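Long-range contacts in aldehyde dehydrogenase (Anabaena variabilis, PDB 4H7N), which probably oxidises aldehydes to carboxylic acids using NAD+ as the electron acceptor: residues K6-R11 with I22-P27; F18-I23 with I164-V169; I88-A93 with P139-M144; Y127-V132 with N201-V206; V158-E163 with I187-G192. One frame throughout, in Å; residues are numbered along the deposited sequence.

Contact 1. Residues K6-R11 with I22-P27; sequences KTIEVR and IIPPPP
Ile8 and Ile22 form an antiparallel hydrogen-bonded pair in the small hairpin of strands 8-11 and 18-22. Ile8 N donates to Ile22 O at 2.9 Å, and Ile22 N answers to Ile8 O at 3.0 Å. The carbonyl of Ile22 is met a second time by Thr7 CA, 3.4 Å from Ile22 O, in a CA-H...O contact. Past this pair water takes over the bridging: one molecule donates to Lys6 O at 2.8 Å and to Pro24 O at 2.6 Å.

The apolar contacts gather round Ile22 and Pro24. With Ile22 CG1 held between its own backbone N and carbonyl carbon (chi1 58°), that branch rests 3.7 Å from Ile8 CB, and the Val10 side chain crosses that of Ile22 at about a right angle, CG2 nearest. Ile8 reaches further along, its CD1 standing 3.6 Å from Pro24 CG, while the aliphatic chain of Lys6 crosses the same proline ring. Thr7 and Ile23 run side by side at a more exposed place, where Thr7 CG2 and Ile23 CD1 are packed tightly at 3.3 Å.

Beta-branched residues suit the extended backbone here, and proline suits its end. Having no N-H to give, Pro24 cannot continue the amide ladder, so water and ring packing take its place as the chain leaves the hairpin for helix 27-46, whose N-cap is Pro26.

Contact 2. Residues F18-I23 with I164-V169; sequences FDYVII and IAPRFV
Strand 18-22, the second arm of the N-terminal hairpin, sets Asp19, Tyr20 and Ile22 on the loop between strand 156-161 and helix 169-176, where Pro166 and Arg167 start a type I turn. A salt bridge holds one end. Asp19 OD1 receives Arg167 NH2 at 2.7 Å on its syn lone pair, in the guanidinium plane and nearly straight (170°). Arg167 NE adds a weak bond to the same Asp19 OD1 at 3.4 Å; the carboxylate and guanidinium planes are turned 75° apart, and the one oxygen takes both bonds.

Tyr20 lies against the aliphatic part of that arginine. Tyr20 CG is trans to the amide nitrogen (chi1 -161°), which brings the ring under Arg167 CG, 3.6 Å from the centroid of the Tyr20 ring and almost on its normal, a CH-pi contact. The hydroxyl, Tyr20 OH, gives its proton to a water at 2.6 Å, and this water donates to Pro166 O at 2.9 Å. Pro166 CG also meets Ile22 CG2 at 3.9 Å. Replacing Tyr20 by an alanine would probably uncover the arginine methylenes, let that side chain shift against Asp19, and cost the water its phenol donor.

Arg167 is further fixed by a salt bridge to Asp77 of helix 67-78 and a bond to Arg11 O of strand 8-11, while Phe168 turns toward helix 139-144.

Contact 3. Residues I88-A93 with P139-M144; sequences IDSFLA and PLTLSM
Helix segments 88-93 and 139-144 run nearly parallel, 22° apart with axes 9.0 Å from each other at closest approach, and Phe91 and Thr141 have the nearest CA atoms. They join the long helix 82-106 to the short helix that follows strand 118-134; the Thr141 side chain is about 11 Å from that of Glu232, the predicted active-site residue. With CG directed away from its amide nitrogen (chi1 171°), Phe91 swings its ring toward helix 139-144. Leu140 CD1 sits over one face, 4.2 Å from the Phe91 ring centroid and somewhat toward the rim. The other methyl, Leu140 CD2, touches Phe91 CB at 3.7 Å and reaches Ile88 CG1 at 3.9 Å.

Met144, present as selenomethionine, comes in obliquely on that same side: its CG is 3.4 Å from Phe91 CE1, and its selenium makes a Met-aromatic contact. Thr141 turns its methyl, not its hydroxyl, to the partner helix, with CG2 3.8 Å from Ser90 OG.

No hydrogen bond joins the two segments, though Glu87, just before residues 88-93, adds a polar tie by accepting from Thr141 N. Contact between the segments themselves is apolar: a flat ring gives Leu140 a broad face to lie on and Met144 a flank to bend against.

Contact 4. Residues Y127-V132 with N201-V206; sequences YPLVGV and NYVDFV
One face of the Tyr127 ring receives the edge of Phe205, whose CD2 stands over the ring centre, 3.9 Å from Tyr127 CE1. The planes are 71° apart, a T-shaped pair. Phe205 points its ring to the side opposite its own amide nitrogen (chi1 -169°), and this carries it to the tyrosine. Nearer the backbone, Phe205 CB meets Val130 CG2 at 4.0 Å. The third flat group, the Asp204 carboxylate, binds the backbone: Leu129 N donates to Asp204 OD2 at 3.0 Å, on the anti side and 26° out of the plane. Asp204 OD2 is also in a salt bridge with Arg38 of helix 27-46, so its charge has a mate, and Pro128 CD lies close to it.

In return Asp204 N donates to Leu129 O at 2.7 Å; aspartate suits this place because its amide and its carboxylate together grip one residue. Farther along, Gly131 N binds Phe205 O at 2.7 Å, and Val206 CA makes a CA-H...O contact with Gly131 O at 3.3 Å. A side chain at Gly131 would press against Val203 CG1, a methyl that instead packs on Leu129 CD2 at 3.9 Å.

Such pairing of neighbouring parallel strands, 118-134 with 205-209, belongs to the Rossmann-like sheet characteristic of the NAD-binding domain of aldehyde dehydrogenases.

Contact 5. Residues V158-E163 with I187-G192; sequences VVKPSE and IFVEGG
Lys160 starts with CG anti to its backbone N (chi1 -164°) and then folds over at chi3 (60°), bringing its ammonium to Gly191 where the strands of a beta-alpha-beta unit (strand 156-161, helix 169-176, strand 186-188) give way to loops. Lys160 NZ donates to Gly191 O at 2.8 Å and to Pro161 O at 3.0 Å, in both cases from above the carbonyl plane. With a methionine in place of Lys160, the two carbonyls would probably lose the charged donor that ties them together.

Behind it the strands pair in parallel: Val159 N bonds to Ile187 O at 2.8 Å, and Val189 N to Val159 O at 2.9 Å. Valines suit this sheet, their compact branches filling both faces. Val158 CG1 meets Val189 CG2 at 3.8 Å on one, while on the other Val159 lies alongside Phe188, which also packs on helix 169-176.

Gly191 has backbone angles at which a CB would strike the preceding carbonyl oxygen. Gly192, the N-cap residue of helix 193-200, leaves room for Glu163, whose OE1 is 3.2 Å from Gly192 CA. A water completes the junction, accepting from Gly191 N at 2.9 Å and donating to Pro161 O.

Contact 1 lies farthest out, partly exposed, its backbone ladder ending in prolines and one bridging water; contacts 2, 3 and 4 are largely buried, and contact 5 is partly buried. Contacts 1 and 2 share Ile22 and use both arms of the N-terminal hairpin, which the second ties by charge to the loop before helix 169-176. Contacts 4 and 5 belong to one sheet: strands 118-134 and 156-161 join them through backbone bonds such as Val130 O to Val158 N. Contact 3, helix on helix, is apolar between its two segments and touches contact 5 through Met144 and Phe188. Glu190 of contact 5, bonded to Ile23 N, joins the hairpin to the loop that follows strand 186-188.

Contact 1. Residues K6-R11 with I22-P27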
# COMPACT_ATOMS: atom_id res chain seq x y z
N LYS A 6 -21.73 17.14 23.35
CA LYS A 6 -21.79 17.85 22.09
C LYS A 6 -22.81 17.20 21.12
O LYS A 6 -22.92 15.98 21.04
CB LYS A 6 -20.41 17.86 21.46
CG LYS A 6 -20.37 18.81 20.29
CD LYS A 6 -19.25 18.49 19.36
CE LYS A 6 -19.46 19.07 17.99
NZ LYS A 6 -20.11 20.40 18.05
N THR A 7 -23.58 18.01 20.41
CA THR A 7 -24.47 17.48 19.40
C THR A 7 -24.24 18.31 18.13
O THR A 7 -23.76 19.41 18.22
CB THR A 7 -25.96 17.54 19.85
OG1 THR A 7 -26.41 18.88 19.88
CG2 THR A 7 -26.15 16.94 21.25
N ILE A 8 -24.61 17.79 16.96
CA ILE A 8 -24.48 18.50 15.71
C ILE A 8 -25.86 18.49 15.05
O ILE A 8 -26.45 17.44 14.88
CB ILE A 8 -23.45 17.81 14.78
CG1 ILE A 8 -22.06 17.85 15.39
CG2 ILE A 8 -23.39 18.51 13.42
CD1 ILE A 8 -21.05 16.86 14.84
N GLU A 9 -26.37 19.66 14.69
CA GLU A 9 -27.63 19.74 13.99
C GLU A 9 -27.34 19.59 12.50
O GLU A 9 -26.33 20.08 12.01
CB GLU A 9 -28.30 21.05 14.28
CG GLU A 9 -28.70 21.18 15.73
CD GLU A 9 -29.54 22.43 15.97
OE1 GLU A 9 -28.96 23.54 16.04
OE2 GLU A 9 -30.77 22.29 16.03
N VAL A 10 -28.23 18.91 11.79
CA VAL A 10 -27.92 18.48 10.43
C VAL A 10 -28.94 19.12 9.52
O VAL A 10 -30.16 18.99 9.75
CB VAL A 10 -27.93 16.95 10.30
CG1 VAL A 10 -27.69 16.50 8.87
CG2 VAL A 10 -26.92 16.32 11.23
N ARG A 11 -28.44 19.86 8.53
CA ARG A 11 -29.26 20.55 7.56
C ARG A 11 -29.90 19.59 6.54
O ARG A 11 -29.29 18.61 6.09
CB ARG A 11 -28.39 21.62 6.90
CG ARG A 11 -28.98 22.33 5.70
CD ARG A 11 -28.07 23.47 5.27
NE ARG A 11 -28.56 24.18 4.11
CZ ARG A 11 -28.54 23.71 2.86
NH1 ARG A 11 -28.04 22.51 2.58
NH2 ARG A 11 -29.01 24.43 1.87
N ILE A 22 -27.16 14.62 15.39
CA ILE A 22 -26.31 13.47 15.67
C ILE A 22 -25.45 13.83 16.87
O ILE A 22 -25.28 15.01 17.17
CB ILE A 22 -25.44 13.14 14.44
CG1 ILE A 22 -24.55 14.31 14.04
CG2 ILE A 22 -26.31 12.69 13.27
CD1 ILE A 22 -23.72 13.98 12.83
N ILE A 23 -24.90 12.82 17.52
CA ILE A 23 -24.15 12.93 18.75
C ILE A 23 -22.77 12.29 18.65
O ILE A 23 -22.64 11.13 18.85
CB ILE A 23 -24.87 12.18 19.91
CG1 ILE A 23 -26.35 12.47 19.90
CG2 ILE A 23 -24.29 12.57 21.27
CD1 ILE A 23 -26.65 13.89 20.18
N PRO A 24 -21.73 13.08 18.43
CA PRO A 24 -20.45 12.43 18.22
C PRO A 24 -19.86 11.89 19.50
O PRO A 24 -20.00 12.50 20.55
CB PRO A 24 -19.57 13.51 17.59
CG PRO A 24 -20.30 14.79 17.72
CD PRO A 24 -21.70 14.52 18.19
N PRO A 25 -19.23 10.72 19.45
CA PRO A 25 -18.67 10.23 20.71
C PRO A 25 -17.38 10.94 21.04
O PRO A 25 -16.52 11.08 20.16
CB PRO A 25 -18.38 8.75 20.40
CG PRO A 25 -18.18 8.71 18.93
CD PRO A 25 -18.95 9.83 18.32
N PRO A 26 -17.20 11.35 22.31
CA PRO A 26 -15.88 11.86 22.76
C PRO A 26 -14.75 10.84 22.64
O PRO A 26 -15.01 9.63 22.64
CB PRO A 26 -16.10 12.14 24.24
CG PRO A 26 -17.59 12.16 24.43
CD PRO A 26 -18.18 11.27 23.40
N PRO A 27 -13.48 11.31 22.59
CA PRO A 27 -12.36 10.37 22.42
C PRO A 27 -12.47 9.12 23.32
O PRO A 27 -12.28 8.03 22.83
CB PRO A 27 -11.14 11.22 22.78
CG PRO A 27 -11.55 12.59 22.32
CD PRO A 27 -13.02 12.71 22.62
O HOH W 1 -21.24 14.12 22.21

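Contact 2. Residues F18-I23 with I164-V169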
# COMPACT_ATOMS: atom_id res chain seq x y z
N PHE A 18 -32.84 22.65 9.82
CA PHE A 18 -32.26 21.57 10.63
C PHE A 18 -33.34 20.56 10.96
O PHE A 18 -34.37 20.92 11.47
CB PHE A 18 -31.67 22.09 11.91
CG PHE A 18 -30.41 22.88 11.74
CD1 PHE A 18 -29.33 22.36 11.01
CD2 PHE A 18 -30.26 24.13 12.35
CE1 PHE A 18 -28.16 23.09 10.87
CE2 PHE A 18 -29.08 24.85 12.22
CZ PHE A 18 -28.02 24.33 11.47
N ASP A 19 -33.15 19.31 10.63
CA ASP A 19 -34.23 18.36 10.89
C ASP A 19 -33.71 17.06 11.44
O ASP A 19 -34.39 16.05 11.35
CB ASP A 19 -35.07 18.13 9.63
CG ASP A 19 -34.30 17.36 8.53
OD1 ASP A 19 -33.06 17.14 8.67
OD2 ASP A 19 -34.93 16.98 7.52
N TYR A 20 -32.49 17.08 11.99
CA TYR A 20 -31.86 15.87 12.43
C TYR A 20 -30.72 16.28 13.33
O TYR A 20 -30.19 17.38 13.16
CB TYR A 20 -31.31 15.10 11.25
CG TYR A 20 -31.03 13.65 11.51
CD1 TYR A 20 -32.07 12.75 11.62
CD2 TYR A 20 -29.74 13.16 11.58
CE1 TYR A 20 -31.84 11.41 11.82
CE2 TYR A 20 -29.48 11.81 11.79
CZ TYR A 20 -30.53 10.94 11.90
OH TYR A 20 -30.38 9.60 12.10
N VAL A 21 -30.38 15.42 14.27
CA VAL A 21 -29.31 15.71 15.25
C VAL A 21 -28.47 14.47 15.35
O VAL A 21 -28.99 13.38 15.41
CB VAL A 21 -29.87 15.96 16.66
CG1 VAL A 21 -28.73 16.16 17.65
CG2 VAL A 21 -30.75 17.21 16.65
N ILE A 22 -27.16 14.62 15.39
CA ILE A 22 -26.31 13.47 15.67
C ILE A 22 -25.45 13.83 16.87
O ILE A 22 -25.28 15.01 17.17
CB ILE A 22 -25.44 13.14 14.44
CG1 ILE A 22 -24.55 14.31 14.04
CG2 ILE A 22 -26.31 12.69 13.27
CD1 ILE A 22 -23.72 13.98 12.83
N ILE A 23 -24.90 12.82 17.52
CA ILE A 23 -24.15 12.93 18.75
C ILE A 23 -22.77 12.29 18.65
O ILE A 23 -22.64 11.13 18.85
CB ILE A 23 -24.87 12.18 19.91
CG1 ILE A 23 -26.35 12.47 19.90
CG2 ILE A 23 -24.29 12.57 21.27
CD1 ILE A 23 -26.65 13.89 20.18
N ILE A 164 -22.65 15.74 7.11
CA ILE A 164 -23.56 16.40 6.14
C ILE A 164 -24.70 15.49 5.66
O ILE A 164 -25.74 15.98 5.26
CB ILE A 164 -22.75 16.94 4.92
CG1 ILE A 164 -21.64 17.91 5.36
CG2 ILE A 164 -23.67 17.58 3.93
CD1 ILE A 164 -22.10 19.15 6.10
N ALA A 165 -24.52 14.16 5.72
CA ALA A 165 -25.54 13.22 5.22
C ALA A 165 -25.53 11.89 5.99
O ALA A 165 -25.03 10.88 5.49
CB ALA A 165 -25.28 12.96 3.76
N PRO A 166 -26.00 11.89 7.24
CA PRO A 166 -25.83 10.77 8.14
C PRO A 166 -27.10 9.95 8.34
O PRO A 166 -27.07 8.92 9.02
CB PRO A 166 -25.45 11.46 9.45
CG PRO A 166 -26.34 12.67 9.40
CD PRO A 166 -26.43 13.10 7.95
N ARG A 167 -28.22 10.39 7.81
CA ARG A 167 -29.52 9.79 8.21
C ARG A 167 -29.74 8.36 7.72
O ARG A 167 -30.45 7.59 8.36
CB ARG A 167 -30.68 10.63 7.73
CG ARG A 167 -30.61 12.10 8.08
CD ARG A 167 -31.77 12.78 7.39
NE ARG A 167 -31.74 14.22 7.50
CZ ARG A 167 -30.87 15.04 6.89
NH1 ARG A 167 -29.88 14.58 6.16
NH2 ARG A 167 -31.02 16.34 7.01
N PHE A 168 -29.04 7.97 6.65
CA PHE A 168 -29.21 6.63 6.06
C PHE A 168 -28.75 5.54 6.99
O PHE A 168 -29.14 4.41 6.81
CB PHE A 168 -28.47 6.51 4.74
CG PHE A 168 -26.97 6.44 4.91
CD1 PHE A 168 -26.22 7.58 5.09
CD2 PHE A 168 -26.33 5.21 4.91
CE1 PHE A 168 -24.85 7.50 5.24
CE2 PHE A 168 -24.94 5.12 5.07
CZ PHE A 168 -24.20 6.28 5.22
N VAL A 169 -27.93 5.88 7.98
CA VAL A 169 -27.44 4.95 8.96
C VAL A 169 -28.57 4.33 9.81
O VAL A 169 -28.56 3.11 10.11
CB VAL A 169 -26.35 5.60 9.84
CG1 VAL A 169 -25.95 4.69 10.97
CG2 VAL A 169 -25.09 5.85 9.01
O HOH W 2 -34.15 14.08 9.18
O HOH W 3 -28.05 8.49 11.70

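Contact 3. Residues I88-A93 with P139-M144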
# COMPACT_ATOMS: atom_id res chain seq x y z
N ILE A 88 -29.11 2.39 -3.81
CA ILE A 88 -29.54 1.23 -3.07
C ILE A 88 -29.33 -0.08 -3.85
O ILE A 88 -28.89 -1.07 -3.29
CB ILE A 88 -30.99 1.37 -2.58
CG1 ILE A 88 -31.06 2.47 -1.54
CG2 ILE A 88 -31.43 0.07 -1.95
CD1 ILE A 88 -32.46 2.99 -1.19
N ASP A 89 -29.68 -0.09 -5.13
CA ASP A 89 -29.52 -1.27 -5.98
C ASP A 89 -28.04 -1.66 -6.09
O ASP A 89 -27.68 -2.83 -5.99
CB ASP A 89 -30.09 -0.98 -7.38
CG ASP A 89 -31.62 -0.96 -7.39
OD1 ASP A 89 -32.25 -1.63 -6.53
OD2 ASP A 89 -32.19 -0.27 -8.28
N SER A 90 -27.21 -0.65 -6.28
CA SER A 90 -25.77 -0.82 -6.40
C SER A 90 -25.12 -1.36 -5.10
O SER A 90 -24.29 -2.30 -5.11
CB SER A 90 -25.16 0.50 -6.85
OG SER A 90 -23.77 0.55 -6.54
N PHE A 91 -25.51 -0.81 -3.96
CA PHE A 91 -25.14 -1.40 -2.64
C PHE A 91 -25.54 -2.88 -2.51
O PHE A 91 -24.74 -3.72 -2.14
CB PHE A 91 -25.82 -0.58 -1.50
CG PHE A 91 -25.70 -1.20 -0.13
CD1 PHE A 91 -24.49 -1.53 0.38
CD2 PHE A 91 -26.79 -1.40 0.64
CE1 PHE A 91 -24.37 -2.06 1.65
CE2 PHE A 91 -26.70 -1.90 1.89
CZ PHE A 91 -25.48 -2.22 2.41
N LEU A 92 -26.79 -3.19 -2.79
CA LEU A 92 -27.25 -4.57 -2.71
C LEU A 92 -26.49 -5.53 -3.65
O LEU A 92 -26.14 -6.64 -3.25
CB LEU A 92 -28.75 -4.65 -2.99
CG LEU A 92 -29.65 -3.89 -1.99
CD1 LEU A 92 -31.08 -3.89 -2.51
CD2 LEU A 92 -29.57 -4.45 -0.59
N ALA A 93 -26.21 -5.10 -4.86
CA ALA A 93 -25.45 -5.95 -5.81
C ALA A 93 -24.02 -6.09 -5.36
O ALA A 93 -23.37 -7.11 -5.61
CB ALA A 93 -25.49 -5.41 -7.23
N PRO A 139 -23.87 8.83 -0.07
CA PRO A 139 -23.59 8.47 1.30
C PRO A 139 -23.63 6.96 1.54
O PRO A 139 -22.77 6.45 2.26
CB PRO A 139 -24.69 9.15 2.10
CG PRO A 139 -25.53 9.85 1.15
CD PRO A 139 -25.09 9.62 -0.25
N LEU A 140 -24.59 6.26 0.93
CA LEU A 140 -24.71 4.84 1.14
C LEU A 140 -23.60 4.11 0.44
O LEU A 140 -22.82 3.38 1.09
CB LEU A 140 -26.08 4.32 0.70
CG LEU A 140 -26.22 2.81 0.76
CD1 LEU A 140 -26.20 2.34 2.20
CD2 LEU A 140 -27.50 2.34 0.05
N THR A 141 -23.45 4.31 -0.85
CA THR A 141 -22.50 3.45 -1.57
C THR A 141 -21.08 3.71 -1.12
O THR A 141 -20.29 2.76 -1.01
CB THR A 141 -22.61 3.56 -3.09
OG1 THR A 141 -22.67 4.91 -3.44
CG2 THR A 141 -23.93 2.91 -3.63
N LEU A 142 -20.73 4.97 -0.87
CA LEU A 142 -19.36 5.25 -0.46
C LEU A 142 -19.05 4.90 1.01
O LEU A 142 -17.89 4.77 1.36
CB LEU A 142 -18.96 6.69 -0.86
CG LEU A 142 -18.98 6.90 -2.39
CD1 LEU A 142 -18.64 8.31 -2.84
CD2 LEU A 142 -18.03 5.95 -3.14
N SER A 143 -20.06 4.77 1.88
CA SER A 143 -19.84 4.26 3.21
C SER A 143 -19.57 2.75 3.18
O SER A 143 -18.93 2.22 4.10
CB SER A 143 -21.01 4.56 4.15
OG SER A 143 -22.18 3.84 3.81
N MSE A 144 -20.03 2.08 2.12
CA MSE A 144 -20.04 0.64 2.08
C MSE A 144 -19.07 0.02 1.11
O MSE A 144 -18.83 -1.17 1.17
CB MSE A 144 -21.46 0.18 1.70
CG MSE A 144 -22.46 0.45 2.82
SE MSE A 144 -22.13 -0.64 4.43
CE MSE A 144 -21.67 0.72 5.66

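Contact 4. Residues Y127-V132 with N201-V206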
# COMPACT_ATOMS: atom_id res chain seq x y z
N TYR A 127 -6.62 -7.47 9.00
CA TYR A 127 -6.43 -6.39 9.98
C TYR A 127 -7.61 -6.47 10.95
O TYR A 127 -8.74 -6.52 10.49
CB TYR A 127 -6.40 -5.06 9.30
CG TYR A 127 -5.16 -4.83 8.48
CD1 TYR A 127 -5.09 -5.25 7.18
CD2 TYR A 127 -4.04 -4.21 9.01
CE1 TYR A 127 -3.93 -5.08 6.41
CE2 TYR A 127 -2.87 -4.03 8.26
CZ TYR A 127 -2.84 -4.47 6.96
OH TYR A 127 -1.73 -4.31 6.22
N PRO A 128 -7.37 -6.45 12.26
CA PRO A 128 -8.55 -6.63 13.13
C PRO A 128 -9.60 -5.50 13.06
O PRO A 128 -10.80 -5.79 13.12
CB PRO A 128 -7.95 -6.71 14.51
CG PRO A 128 -6.57 -7.29 14.28
CD PRO A 128 -6.11 -6.65 13.00
N LEU A 129 -9.16 -4.27 12.96
CA LEU A 129 -10.07 -3.11 12.97
C LEU A 129 -9.75 -2.06 11.91
O LEU A 129 -8.66 -1.47 11.86
CB LEU A 129 -10.07 -2.47 14.34
CG LEU A 129 -11.14 -1.36 14.53
CD1 LEU A 129 -12.55 -1.94 14.36
CD2 LEU A 129 -11.01 -0.69 15.87
N VAL A 130 -10.71 -1.88 11.00
CA VAL A 130 -10.59 -0.98 9.85
C VAL A 130 -11.49 0.22 10.14
O VAL A 130 -12.67 0.04 10.60
CB VAL A 130 -11.02 -1.69 8.55
CG1 VAL A 130 -11.07 -0.72 7.40
CG2 VAL A 130 -10.04 -2.80 8.24
N GLY A 131 -10.95 1.41 9.97
CA GLY A 131 -11.77 2.65 9.99
C GLY A 131 -12.13 3.17 8.59
O GLY A 131 -11.28 3.28 7.68
N VAL A 132 -13.40 3.46 8.39
CA VAL A 132 -13.87 4.05 7.15
C VAL A 132 -14.46 5.42 7.38
O VAL A 132 -15.38 5.59 8.19
CB VAL A 132 -14.95 3.15 6.52
CG1 VAL A 132 -15.58 3.84 5.32
CG2 VAL A 132 -14.33 1.83 6.10
N ASN A 201 -6.75 7.32 15.36
CA ASN A 201 -5.96 6.84 16.50
C ASN A 201 -6.26 5.46 17.03
O ASN A 201 -5.44 4.97 17.76
CB ASN A 201 -5.95 7.79 17.66
CG ASN A 201 -5.39 9.12 17.28
OD1 ASN A 201 -4.48 9.22 16.46
ND2 ASN A 201 -6.01 10.17 17.80
N TYR A 202 -7.38 4.84 16.65
CA TYR A 202 -7.81 3.58 17.28
C TYR A 202 -7.81 2.33 16.36
O TYR A 202 -7.96 1.21 16.86
CB TYR A 202 -9.21 3.74 17.90
CG TYR A 202 -9.25 4.90 18.86
CD1 TYR A 202 -8.40 4.95 19.98
CD2 TYR A 202 -10.06 5.99 18.62
CE1 TYR A 202 -8.38 6.05 20.84
CE2 TYR A 202 -10.07 7.10 19.48
CZ TYR A 202 -9.23 7.13 20.58
OH TYR A 202 -9.25 8.23 21.41
N VAL A 203 -7.65 2.54 15.06
CA VAL A 203 -7.81 1.48 14.08
C VAL A 203 -6.45 0.99 13.57
O VAL A 203 -5.41 1.59 13.85
CB VAL A 203 -8.72 1.94 12.95
CG1 VAL A 203 -10.11 2.34 13.51
CG2 VAL A 203 -8.17 3.07 12.14
N ASP A 204 -6.49 -0.10 12.83
CA ASP A 204 -5.30 -0.75 12.26
C ASP A 204 -5.10 -0.39 10.80
O ASP A 204 -4.07 -0.71 10.20
CB ASP A 204 -5.46 -2.26 12.37
CG ASP A 204 -5.62 -2.73 13.82
OD1 ASP A 204 -4.98 -2.17 14.71
OD2 ASP A 204 -6.49 -3.59 14.11
N PHE A 205 -6.08 0.27 10.21
CA PHE A 205 -6.17 0.50 8.77
C PHE A 205 -7.25 1.61 8.60
O PHE A 205 -8.35 1.52 9.18
CB PHE A 205 -6.59 -0.80 8.04
CG PHE A 205 -6.47 -0.76 6.53
CD1 PHE A 205 -7.23 0.11 5.76
CD2 PHE A 205 -5.61 -1.62 5.88
CE1 PHE A 205 -7.09 0.16 4.39
CE2 PHE A 205 -5.48 -1.60 4.49
CZ PHE A 205 -6.20 -0.68 3.76
N VAL A 206 -6.98 2.61 7.78
CA VAL A 206 -7.96 3.68 7.49
C VAL A 206 -8.22 3.83 6.02
O VAL A 206 -7.28 3.97 5.20
CB VAL A 206 -7.59 5.04 8.11
CG1 VAL A 206 -6.29 5.62 7.56
CG2 VAL A 206 -8.74 6.05 7.89

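Contact 5. Residues V158-E163 with I187-G192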
# COMPACT_ATOMS: atom_id res chain seq x y z
N VAL A 158 -15.30 0.10 11.68
CA VAL A 158 -15.98 1.30 12.22
C VAL A 158 -16.19 2.31 11.10
O VAL A 158 -15.25 2.74 10.46
CB VAL A 158 -15.18 1.97 13.34
CG1 VAL A 158 -15.97 3.12 13.93
CG2 VAL A 158 -14.96 1.01 14.46
N VAL A 159 -17.43 2.64 10.81
CA VAL A 159 -17.77 3.50 9.74
C VAL A 159 -18.26 4.84 10.28
O VAL A 159 -19.19 4.87 11.08
CB VAL A 159 -18.93 2.87 8.88
CG1 VAL A 159 -19.34 3.79 7.72
CG2 VAL A 159 -18.52 1.52 8.38
N LYS A 160 -17.65 5.91 9.80
CA LYS A 160 -17.98 7.30 10.16
C LYS A 160 -18.37 8.06 8.90
O LYS A 160 -17.53 8.63 8.20
CB LYS A 160 -16.82 8.05 10.90
CG LYS A 160 -17.43 9.29 11.56
CD LYS A 160 -16.62 10.56 11.57
CE LYS A 160 -16.26 11.08 10.20
NZ LYS A 160 -17.28 11.98 9.75
N PRO A 161 -19.65 8.05 8.57
CA PRO A 161 -20.11 8.86 7.44
C PRO A 161 -20.07 10.35 7.74
O PRO A 161 -19.89 10.73 8.87
CB PRO A 161 -21.55 8.37 7.19
CG PRO A 161 -21.78 7.24 8.14
CD PRO A 161 -20.77 7.38 9.26
N SER A 162 -20.15 11.18 6.71
CA SER A 162 -20.11 12.63 6.84
C SER A 162 -21.31 13.07 7.61
O SER A 162 -22.41 12.57 7.39
CB SER A 162 -20.20 13.31 5.45
OG SER A 162 -20.38 14.74 5.54
N GLU A 163 -21.07 14.01 8.50
CA GLU A 163 -22.08 14.71 9.23
C GLU A 163 -23.05 15.47 8.35
O GLU A 163 -24.16 15.79 8.79
CB GLU A 163 -21.41 15.67 10.23
CG GLU A 163 -20.81 16.94 9.65
CD GLU A 163 -19.43 16.81 9.01
OE1 GLU A 163 -18.84 15.71 8.82
OE2 GLU A 163 -18.94 17.87 8.62
N ILE A 187 -19.67 -1.29 13.25
CA ILE A 187 -20.02 -0.25 14.17
C ILE A 187 -20.16 1.06 13.40
O ILE A 187 -19.22 1.47 12.68
CB ILE A 187 -18.87 -0.06 15.19
CG1 ILE A 187 -18.54 -1.37 15.90
CG2 ILE A 187 -19.26 0.96 16.23
CD1 ILE A 187 -19.71 -2.02 16.60
N PHE A 188 -21.29 1.72 13.52
CA PHE A 188 -21.48 3.04 12.90
C PHE A 188 -21.30 4.13 13.97
O PHE A 188 -21.86 4.01 15.05
CB PHE A 188 -22.89 3.18 12.38
CG PHE A 188 -23.15 2.35 11.18
CD1 PHE A 188 -22.75 2.78 9.95
CD2 PHE A 188 -23.78 1.14 11.30
CE1 PHE A 188 -22.99 2.02 8.83
CE2 PHE A 188 -24.03 0.35 10.17
CZ PHE A 188 -23.62 0.80 8.95
N VAL A 189 -20.50 5.14 13.67
CA VAL A 189 -20.31 6.27 14.57
C VAL A 189 -20.60 7.55 13.80
O VAL A 189 -20.40 7.63 12.60
CB VAL A 189 -18.92 6.33 15.21
CG1 VAL A 189 -18.67 5.06 16.05
CG2 VAL A 189 -17.84 6.44 14.19
N GLU A 190 -21.09 8.54 14.50
CA GLU A 190 -21.51 9.81 13.89
C GLU A 190 -20.52 10.89 14.26
O GLU A 190 -19.96 10.88 15.37
CB GLU A 190 -22.86 10.22 14.46
CG GLU A 190 -24.02 9.39 13.93
CD GLU A 190 -25.29 9.52 14.79
OE1 GLU A 190 -25.24 10.12 15.93
OE2 GLU A 190 -26.35 9.01 14.30
N GLY A 191 -20.33 11.86 13.37
CA GLY A 191 -19.54 12.99 13.74
C GLY A 191 -18.97 13.68 12.55
O GLY A 191 -19.14 13.20 11.44
N GLY A 192 -18.30 14.80 12.81
CA GLY A 192 -17.61 15.52 11.75
C GLY A 192 -16.17 15.15 11.66
O GLY A 192 -15.76 14.09 12.10
O HOH W 4 -21.78 11.33 10.89